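Uncharacterized protein (Kribbella flavida, PDB 4GB5) is of unknown function but carries a SnoaL-like domain of the NTF2 clan, a fold that often encloses a pocket for small molecules. Local coordinates at residues Arg34-Asp39 against Trp132-Val137; Ala99-Pro104 against Trp115-Phe120. All coordinates share one frame; numbering follows the deposited sequence.

Overall arrangement
Both contacts build the same mixed sheet, and the strands they reach, 131-145 and 114-128, follow each other in the chain and lie side by side. Contact 1 (34-39 with 132-137) is partly buried: a helix ends and its chain joins the sheet in parallel, helped by an arginine that bonds one carbonyl near the helix end. Contact 2 (99-104 with 115-120) is buried and purely antiparallel, with regular backbone pairing and a histidine-tryptophan stack. The centres of contact 1 and contact 2 are about 22 Å apart, on opposite sides of the chain's centre; contact 2 is nested within the loop closed by contact 1, and it alone touches other subunits.

Contact 1: residues Arg34-Asp39 against Trp132-Val137; sequences RRVHTD and WRLSSV
Arg133 reaches across to the C-terminal end of helix 32-36, touching something at each step. Arg133 CB rests 3.8 Å from Thr38 N, and CG passes the carbonyl of His37. A bend at chi2 (-66°) then turns the chain toward the helix end, where CD packs against the carbonyls of Arg35 and Val36. Arg133 NE donates to Arg34 O at 3.0 Å, a bent bond with an N-H...O angle of 143°. Arg133 NH1 turns back to hydrogen-bond Trp132 O at 3.0 Å, the oxygen in the guanidinium plane but the nitrogen above the carbonyl plane. Arginine suits this place because its flat cation can bond Arg34 O and Trp132 O and still take Arg35 O over one face, and the helix dipole would probably favour a positive charge at this end. Cutting it back to an alanine here would probably leave Arg34 O without this donor and open a gap at the helix end. Beyond it the chains pair in parallel: Leu134 N gives a nearly straight bond to Val36 O (2.7 Å), and Leu134 O accepts from both Thr38 N and His37 ND1, from opposite faces of its plane. The imidazole edge meets Leu134 O 3.2 Å from His37 ND1, in the ring plane, which helps to fix its rotation; CE1 meets Val137 CG2. Threonine suits the partly exposed position of Thr38: methyl CG2 lies on Arg133 CB at 3.8 Å while OG1 bonds to Pro40 O. Val36 packs on Arg19 and Ile23 of helix 6-25, and His37 touches Leu58 of helix 58-69 and meets the Tyr61 ring edge-to-face. Strand 114-128 flanks the other edge of 132-137, where Ser135 and Ser136 form a classic beta bulge opposite Glu124.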
ATOM      1  N   ARG A  34     -21.336   4.966  -8.635  1.00 12.21           N
ATOM      2  CA  ARG A  34     -22.523   4.166  -8.397  1.00 13.88           C
ATOM      3  C   ARG A  34     -22.224   2.728  -8.012  1.00 12.27           C
ATOM      4  O   ARG A  34     -23.023   2.080  -7.356  1.00 14.40           O
ATOM      5  CB  ARG A  34     -23.416   4.169  -9.639  1.00 20.99           C
ATOM      6  CG  ARG A  34     -23.789   5.533 -10.099  1.00 22.31           C
ATOM      7  CD  ARG A  34     -25.189   5.907  -9.664  1.00 33.97           C
ATOM      8  NE  ARG A  34     -25.352   7.359  -9.635  1.00 34.68           N
ATOM      9  CZ  ARG A  34     -26.169   8.014  -8.818  1.00 35.52           C
ATOM     10  NH1 ARG A  34     -26.931   7.358  -7.937  1.00 25.44           N
ATOM     11  NH2 ARG A  34     -26.219   9.338  -8.877  1.00 38.91           N
ATOM     12  N   ARG A  35     -21.074   2.241  -8.461  1.00 15.02           N
ATOM     13  CA  ARG A  35     -20.628   0.891  -8.136  1.00 13.10           C
ATOM     14  C   ARG A  35     -19.954   0.811  -6.786  1.00 11.23           C
ATOM     15  O   ARG A  35     -19.742  -0.278  -6.235  1.00 12.45           O
ATOM     16  CB  ARG A  35     -19.639   0.434  -9.199  1.00 15.78           C
ATOM     17  CG  ARG A  35     -20.314   0.450 -10.566  1.00 25.04           C
ATOM     18  CD  ARG A  35     -19.464  -0.174 -11.643  1.00 28.99           C
ATOM     19  NE  ARG A  35     -20.117   0.014 -12.939  1.00 35.31           N
ATOM     20  CZ  ARG A  35     -21.046  -0.786 -13.459  1.00 45.34           C
ATOM     21  NH1 ARG A  35     -21.437  -1.877 -12.819  1.00 44.71           N
ATOM     22  NH2 ARG A  35     -21.574  -0.492 -14.645  1.00 44.93           N
ATOM     23  N   VAL A  36     -19.536   1.958  -6.257  1.00 10.79           N
ATOM     24  CA  VAL A  36     -18.792   2.011  -4.985  1.00  8.18           C
ATOM     25  C   VAL A  36     -19.556   2.514  -3.770  1.00  9.22           C
ATOM     26  O   VAL A  36     -19.324   2.063  -2.659  1.00  9.96           O
ATOM     27  CB  VAL A  36     -17.534   2.889  -5.166  1.00  8.81           C
ATOM     28  CG1 VAL A  36     -16.740   3.112  -3.916  1.00  7.89           C
ATOM     29  CG2 VAL A  36     -16.638   2.262  -6.234  1.00 10.67           C
ATOM     30  N   HIS A  37     -20.439   3.476  -4.007  1.00 11.96           N
ATOM     31  CA  HIS A  37     -21.125   4.220  -2.940  1.00  8.61           C
ATOM     32  C   HIS A  37     -22.635   4.058  -2.959  1.00  9.22           C
ATOM     33  O   HIS A  37     -23.261   3.780  -4.000  1.00 11.88           O
ATOM     34  CB  HIS A  37     -20.801   5.716  -3.130  1.00 10.73           C
ATOM     35  CG  HIS A  37     -19.355   6.050  -2.888  1.00  9.05           C
ATOM     36  ND1 HIS A  37     -18.772   5.896  -1.648  1.00 10.68           N
ATOM     37  CD2 HIS A  37     -18.394   6.552  -3.697  1.00 10.42           C
ATOM     38  CE1 HIS A  37     -17.499   6.237  -1.719  1.00  9.00           C
ATOM     39  NE2 HIS A  37     -17.243   6.660  -2.943  1.00 10.13           N
ATOM     40  N   THR A  38     -23.216   4.239  -1.785  1.00 11.59           N
ATOM     41  CA  THR A  38     -24.650   4.451  -1.722  1.00 11.62           C
ATOM     42  C   THR A  38     -25.065   5.858  -2.197  1.00 12.30           C
ATOM     43  O   THR A  38     -24.243   6.767  -2.358  1.00 11.45           O
ATOM     44  CB  THR A  38     -25.153   4.282  -0.272  1.00 12.32           C
ATOM     45  OG1 THR A  38     -24.466   5.192   0.566  1.00 10.79           O
ATOM     46  CG2 THR A  38     -24.914   2.873   0.279  1.00 12.01           C
ATOM     47  N   ASP A  39     -26.369   6.028  -2.436  1.00 10.79           N
ATOM     48  CA  ASP A  39     -26.954   7.320  -2.790  1.00 12.67           C
ATOM     49  C   ASP A  39     -28.153   7.481  -1.880  1.00 15.26           C
ATOM     50  O   ASP A  39     -29.144   6.790  -2.072  1.00 16.44           O
ATOM     51  CB  ASP A  39     -27.415   7.329  -4.247  1.00 15.52           C
ATOM     52  CG  ASP A  39     -27.796   8.710  -4.739  1.00 14.66           C
ATOM     53  OD1 ASP A  39     -27.747   9.671  -3.934  1.00 15.45           O
ATOM     54  OD2 ASP A  39     -28.206   8.823  -5.926  1.00 20.59           O
ATOM     55  N   TRP A 132     -21.952  -4.872  -1.906  1.00 11.74           N
ATOM     56  CA  TRP A 132     -21.477  -3.940  -0.888  1.00  9.96           C
ATOM     57  C   TRP A 132     -21.232  -2.562  -1.469  1.00 10.69           C
ATOM     58  O   TRP A 132     -20.691  -2.428  -2.589  1.00 11.26           O
ATOM     59  CB  TRP A 132     -20.228  -4.468  -0.200  1.00 10.19           C
ATOM     60  CG  TRP A 132     -20.520  -5.613   0.736  1.00 10.00           C
ATOM     61  CD1 TRP A 132     -20.456  -6.961   0.445  1.00 11.66           C
ATOM     62  CD2 TRP A 132     -20.958  -5.522   2.106  1.00 10.11           C
ATOM     63  NE1 TRP A 132     -20.820  -7.696   1.551  1.00 13.19           N
ATOM     64  CE2 TRP A 132     -21.116  -6.840   2.587  1.00 13.11           C
ATOM     65  CE3 TRP A 132     -21.176  -4.450   2.986  1.00 11.13           C
ATOM     66  CZ2 TRP A 132     -21.518  -7.114   3.901  1.00 13.95           C
ATOM     67  CZ3 TRP A 132     -21.590  -4.721   4.291  1.00 11.19           C
ATOM     68  CH2 TRP A 132     -21.757  -6.047   4.729  1.00 12.63           C
ATOM     69  N   ARG A 133     -21.557  -1.534  -0.680  1.00 11.81           N
ATOM     70  CA  ARG A 133     -21.268  -0.153  -1.047  1.00  9.45           C
ATOM     71  C   ARG A 133     -20.809   0.628   0.170  1.00 12.08           C
ATOM     72  O   ARG A 133     -21.237   0.358   1.301  1.00 11.01           O
ATOM     73  CB  ARG A 133     -22.564   0.549  -1.565  1.00 10.55           C
ATOM     74  CG  ARG A 133     -23.156   0.002  -2.886  1.00 10.23           C
ATOM     75  CD  ARG A 133     -22.242   0.249  -4.065  1.00  9.41           C
ATOM     76  NE  ARG A 133     -22.854  -0.154  -5.333  1.00 12.56           N
ATOM     77  CZ  ARG A 133     -22.830  -1.379  -5.824  1.00 15.65           C
ATOM     78  NH1 ARG A 133     -22.234  -2.363  -5.195  1.00 14.68           N
ATOM     79  NH2 ARG A 133     -23.399  -1.608  -7.009  1.00 18.24           N
ATOM     80  N   LEU A 134     -19.951   1.607  -0.061  1.00  9.37           N
ATOM     81  CA  LEU A 134     -19.491   2.483   1.001  1.00  9.02           C
ATOM     82  C   LEU A 134     -20.531   3.592   1.220  1.00 12.57           C
ATOM     83  O   LEU A 134     -20.793   4.404   0.321  1.00 11.37           O
ATOM     84  CB  LEU A 134     -18.131   3.104   0.643  1.00  8.74           C
ATOM     85  CG  LEU A 134     -16.929   2.172   0.557  1.00  7.93           C
ATOM     86  CD1 LEU A 134     -15.686   2.890   0.122  1.00 10.44           C
ATOM     87  CD2 LEU A 134     -16.691   1.507   1.902  1.00 14.75           C
ATOM     88  N   SER A 135     -21.113   3.611   2.410  1.00 11.35           N
ATOM     89  CA  SER A 135     -22.194   4.532   2.772  1.00 10.54           C
ATOM     90  C   SER A 135     -21.730   5.737   3.573  1.00 11.23           C
ATOM     91  O   SER A 135     -22.433   6.729   3.642  1.00 11.64           O
ATOM     92  CB  SER A 135     -23.263   3.796   3.587  1.00 12.09           C
ATOM     93  OG  SER A 135     -22.646   3.145   4.692  1.00 12.60           O
ATOM     94  N   SER A 136     -20.559   5.647   4.189  1.00 10.89           N
ATOM     95  CA  SER A 136     -19.985   6.761   4.891  1.00 10.99           C
ATOM     96  C   SER A 136     -18.475   6.742   4.724  1.00 13.17           C
ATOM     97  O   SER A 136     -17.829   5.698   4.912  1.00 11.86           O
ATOM     98  CB  SER A 136     -20.336   6.674   6.384  1.00 15.63           C
ATOM     99  OG  SER A 136     -19.679   7.673   7.115  1.00 21.25           O
ATOM    100  N   VAL A 137     -17.891   7.889   4.380  1.00 11.23           N
ATOM    101  CA  VAL A 137     -16.445   8.037   4.257  1.00  8.77           C
ATOM    102  C   VAL A 137     -15.988   9.108   5.233  1.00 12.14           C
ATOM    103  O   VAL A 137     -16.557  10.225   5.242  1.00 11.96           O
ATOM    104  CB  VAL A 137     -16.051   8.476   2.836  1.00 10.80           C
ATOM    105  CG1 VAL A 137     -14.549   8.688   2.688  1.00 15.38           C
ATOM    106  CG2 VAL A 137     -16.536   7.466   1.830  1.00 14.28           C
TER
HETATM  107  O   HOH W   1     -25.802   0.283  -7.001  0.50 20.42           O

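Contact 2: residues Ala99-Pro104 against Trp115-Phe120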
ATOM      1  N   ALA A  99      -2.360   9.674   0.176  1.00  8.22           N
ATOM      2  CA  ALA A  99      -2.959  10.252  -1.044  1.00  7.04           C
ATOM      3  C   ALA A  99      -2.030  11.349  -1.541  1.00  7.51           C
ATOM      4  O   ALA A  99      -1.795  12.328  -0.834  1.00  8.58           O
ATOM      5  CB  ALA A  99      -4.317  10.818  -0.765  1.00  8.09           C
ATOM      6  N   GLU A 100      -1.533  11.177  -2.750  1.00  7.77           N
ATOM      7  CA  GLU A 100      -0.671  12.132  -3.433  1.00  8.78           C
ATOM      8  C   GLU A 100      -1.482  12.860  -4.489  1.00  6.47           C
ATOM      9  O   GLU A 100      -2.229  12.223  -5.226  1.00  9.35           O
ATOM     10  CB  GLU A 100       0.475  11.429  -4.134  1.00 11.19           C
ATOM     11  CG  GLU A 100       1.461  10.809  -3.189  1.00 12.73           C
ATOM     12  CD  GLU A 100       2.332   9.787  -3.884  1.00 10.04           C
ATOM     13  OE1 GLU A 100       1.797   8.738  -4.353  1.00  8.73           O
ATOM     14  OE2 GLU A 100       3.543  10.032  -3.975  1.00 12.96           O
ATOM     15  N   HIS A 101      -1.277  14.179  -4.610  1.00  7.87           N
ATOM     16  CA  HIS A 101      -1.999  14.980  -5.601  1.00 10.60           C
ATOM     17  C   HIS A 101      -0.976  15.936  -6.235  1.00  8.33           C
ATOM     18  O   HIS A 101      -0.360  16.765  -5.526  1.00  9.31           O
ATOM     19  CB  HIS A 101      -3.082  15.840  -4.955  1.00  9.80           C
ATOM     20  CG  HIS A 101      -3.927  15.143  -3.938  1.00 10.08           C
ATOM     21  ND1 HIS A 101      -3.482  14.860  -2.663  1.00  8.24           N
ATOM     22  CD2 HIS A 101      -5.227  14.758  -3.968  1.00 10.06           C
ATOM     23  CE1 HIS A 101      -4.446  14.291  -1.966  1.00 10.13           C
ATOM     24  NE2 HIS A 101      -5.511  14.196  -2.743  1.00 11.36           N
ATOM     25  N   TRP A 102      -0.772  15.822  -7.541  1.00  9.02           N
ATOM     26  CA  TRP A 102       0.198  16.643  -8.259  1.00  8.91           C
ATOM     27  C   TRP A 102      -0.476  17.757  -8.991  1.00 11.06           C
ATOM     28  O   TRP A 102      -1.395  17.522  -9.773  1.00 11.34           O
ATOM     29  CB  TRP A 102       0.993  15.781  -9.216  1.00  8.71           C
ATOM     30  CG  TRP A 102       2.001  14.857  -8.525  1.00  7.99           C
ATOM     31  CD1 TRP A 102       3.256  15.196  -8.113  1.00 12.44           C
ATOM     32  CD2 TRP A 102       1.805  13.500  -8.159  1.00  8.90           C
ATOM     33  NE1 TRP A 102       3.844  14.114  -7.519  1.00 10.05           N
ATOM     34  CE2 TRP A 102       2.986  13.057  -7.556  1.00 11.66           C
ATOM     35  CE3 TRP A 102       0.750  12.598  -8.308  1.00  7.26           C
ATOM     36  CZ2 TRP A 102       3.131  11.770  -7.084  1.00  9.40           C
ATOM     37  CZ3 TRP A 102       0.921  11.306  -7.857  1.00  8.98           C
ATOM     38  CH2 TRP A 102       2.087  10.929  -7.222  1.00  9.30           C
ATOM     39  N   LEU A 103      -0.003  18.963  -8.748  1.00  9.74           N
ATOM     40  CA  LEU A 103      -0.477  20.140  -9.470  1.00 10.62           C
ATOM     41  C   LEU A 103       0.267  20.261 -10.781  1.00 11.90           C
ATOM     42  O   LEU A 103       1.441  19.936 -10.871  1.00 12.95           O
ATOM     43  CB  LEU A 103      -0.228  21.420  -8.672  1.00 11.61           C
ATOM     44  CG  LEU A 103      -1.155  21.635  -7.479  1.00 13.95           C
ATOM     45  CD1 LEU A 103      -2.561  21.921  -7.967  1.00 19.85           C
ATOM     46  CD2 LEU A 103      -1.202  20.429  -6.533  1.00 19.05           C
ATOM     47  N   PRO A 104      -0.408  20.775 -11.801  1.00 11.79           N
ATOM     48  CA  PRO A 104       0.297  21.055 -13.048  1.00 12.94           C
ATOM     49  C   PRO A 104       1.347  22.125 -12.849  1.00 13.75           C
ATOM     50  O   PRO A 104       1.240  22.995 -12.010  1.00 14.14           O
ATOM     51  CB  PRO A 104      -0.810  21.544 -13.983  1.00 16.26           C
ATOM     52  CG  PRO A 104      -1.852  22.075 -13.090  1.00 21.87           C
ATOM     53  CD  PRO A 104      -1.798  21.261 -11.812  1.00 14.09           C
ATOM     54  N   TRP A 115       0.787  17.735  -3.161  1.00  9.73           N
ATOM     55  CA  TRP A 115       0.051  17.795  -1.914  1.00  8.78           C
ATOM     56  C   TRP A 115      -0.107  16.357  -1.428  1.00  8.05           C
ATOM     57  O   TRP A 115      -0.709  15.518  -2.088  1.00  7.87           O
ATOM     58  CB  TRP A 115      -1.345  18.422  -2.144  1.00 11.06           C
ATOM     59  CG  TRP A 115      -2.250  18.379  -0.964  1.00  8.44           C
ATOM     60  CD1 TRP A 115      -1.920  18.521   0.390  1.00  9.66           C
ATOM     61  CD2 TRP A 115      -3.673  18.203  -1.001  1.00 10.67           C
ATOM     62  NE1 TRP A 115      -3.071  18.434   1.156  1.00 11.56           N
ATOM     63  CE2 TRP A 115      -4.139  18.217   0.317  1.00 12.21           C
ATOM     64  CE3 TRP A 115      -4.590  17.995  -2.031  1.00 13.92           C
ATOM     65  CZ2 TRP A 115      -5.485  18.067   0.622  1.00 11.51           C
ATOM     66  CZ3 TRP A 115      -5.900  17.827  -1.720  1.00 15.81           C
ATOM     67  CH2 TRP A 115      -6.351  17.898  -0.403  1.00 14.76           C
ATOM     68  N   LEU A 116       0.431  16.106  -0.247  1.00  7.57           N
ATOM     69  CA  LEU A 116       0.365  14.788   0.390  1.00  6.40           C
ATOM     70  C   LEU A 116      -0.543  14.809   1.585  1.00  7.23           C
ATOM     71  O   LEU A 116      -0.414  15.686   2.447  1.00  8.86           O
ATOM     72  CB  LEU A 116       1.768  14.363   0.878  1.00  8.31           C
ATOM     73  CG  LEU A 116       1.824  12.941   1.443  1.00  7.91           C
ATOM     74  CD1 LEU A 116       1.563  11.880   0.426  1.00  9.82           C
ATOM     75  CD2 LEU A 116       3.209  12.777   2.103  1.00  9.26           C
ATOM     76  N   VAL A 117      -1.468  13.848   1.626  1.00  7.26           N
ATOM     77  CA  VAL A 117      -2.266  13.609   2.824  1.00  7.33           C
ATOM     78  C   VAL A 117      -2.031  12.188   3.250  1.00  7.29           C
ATOM     79  O   VAL A 117      -2.217  11.277   2.442  1.00  8.06           O
ATOM     80  CB  VAL A 117      -3.759  13.762   2.535  1.00  8.47           C
ATOM     81  CG1 VAL A 117      -4.576  13.416   3.792  1.00 13.64           C
ATOM     82  CG2 VAL A 117      -4.028  15.156   2.077  1.00 10.90           C
ATOM     83  N   VAL A 118      -1.632  11.985   4.511  1.00  6.78           N
ATOM     84  CA  VAL A 118      -1.579  10.649   5.097  1.00  7.21           C
ATOM     85  C   VAL A 118      -2.536  10.605   6.268  1.00  8.02           C
ATOM     86  O   VAL A 118      -2.751  11.616   6.938  1.00  8.61           O
ATOM     87  CB  VAL A 118      -0.165  10.209   5.531  1.00 10.87           C
ATOM     88  CG1 VAL A 118       0.718   9.861   4.291  1.00 12.78           C
ATOM     89  CG2 VAL A 118       0.462  11.219   6.376  1.00 10.41           C
ATOM     90  N   GLY A 119      -3.069   9.427   6.554  1.00  7.80           N
ATOM     91  CA  GLY A 119      -3.975   9.284   7.676  1.00  7.55           C
ATOM     92  C   GLY A 119      -4.827   8.060   7.459  1.00  6.72           C
ATOM     93  O   GLY A 119      -4.331   7.017   7.019  1.00  7.44           O
ATOM     94  N   PHE A 120      -6.096   8.185   7.837  1.00  7.91           N
ATOM     95  CA  PHE A 120      -6.960   7.012   7.976  1.00  6.98           C
ATOM     96  C   PHE A 120      -8.342   7.259   7.423  1.00  9.07           C
ATOM     97  O   PHE A 120      -8.867   8.359   7.491  1.00  9.08           O
ATOM     98  CB  PHE A 120      -7.099   6.663   9.448  1.00  7.22           C
ATOM     99  CG  PHE A 120      -5.817   6.679  10.187  1.00  7.14           C
ATOM    100  CD1 PHE A 120      -5.369   7.827  10.822  1.00 10.53           C
ATOM    101  CD2 PHE A 120      -5.030   5.550  10.186  1.00  8.58           C
ATOM    102  CE1 PHE A 120      -4.147   7.865  11.461  1.00 12.83           C
ATOM    103  CE2 PHE A 120      -3.792   5.571  10.819  1.00 10.99           C
ATOM    104  CZ  PHE A 120      -3.351   6.738  11.463  1.00 12.37           C
TER
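Two neighbouring antiparallel strands of the curved sheet of the NTF2-like fold meet here, 90-102 and 114-128. Ala99 with Val117 and His101 with Trp115 are hydrogen-bonded pairs, and Glu100 with Leu116 is the non-hydrogen-bonded pair between them. Ala99 N to Val117 O (2.8 Å) and Val117 N to Ala99 O (2.9 Å) are both nearly straight. At the other end Trp115 O takes two donors from one residue: His101 N, and His101 ND1 at 2.9 Å, from opposite faces of its plane. The carbonyl lies in the imidazole plane, which fixes the ring's turn and lays it on the indole. The rings stack face to face, the imidazole and six-membered ring centroids 4.2 Å apart and the planes at 25°, with Trp115 CE3 over the imidazole rim. With CG anti to the backbone N (chi1 173°), the indole is carried over this neighbour; Val117 CG2 lies over the same indole face as His101. Histidine thus suits its place as both flat surface and donor, and small Ala99 fits beside Val117. On the sheet face opposite His101 and Trp115, Leu116 CD1 lies against Glu100 CG (3.8 Å), while the Glu100 carboxylate bridges to Arg98 of its own chain and Arg98 of the third subunit. Strand 74-87 borders the 99-102 side, strand 131-145 the 115-120 side, and Leu116 packs on Trp102 of the second subunit.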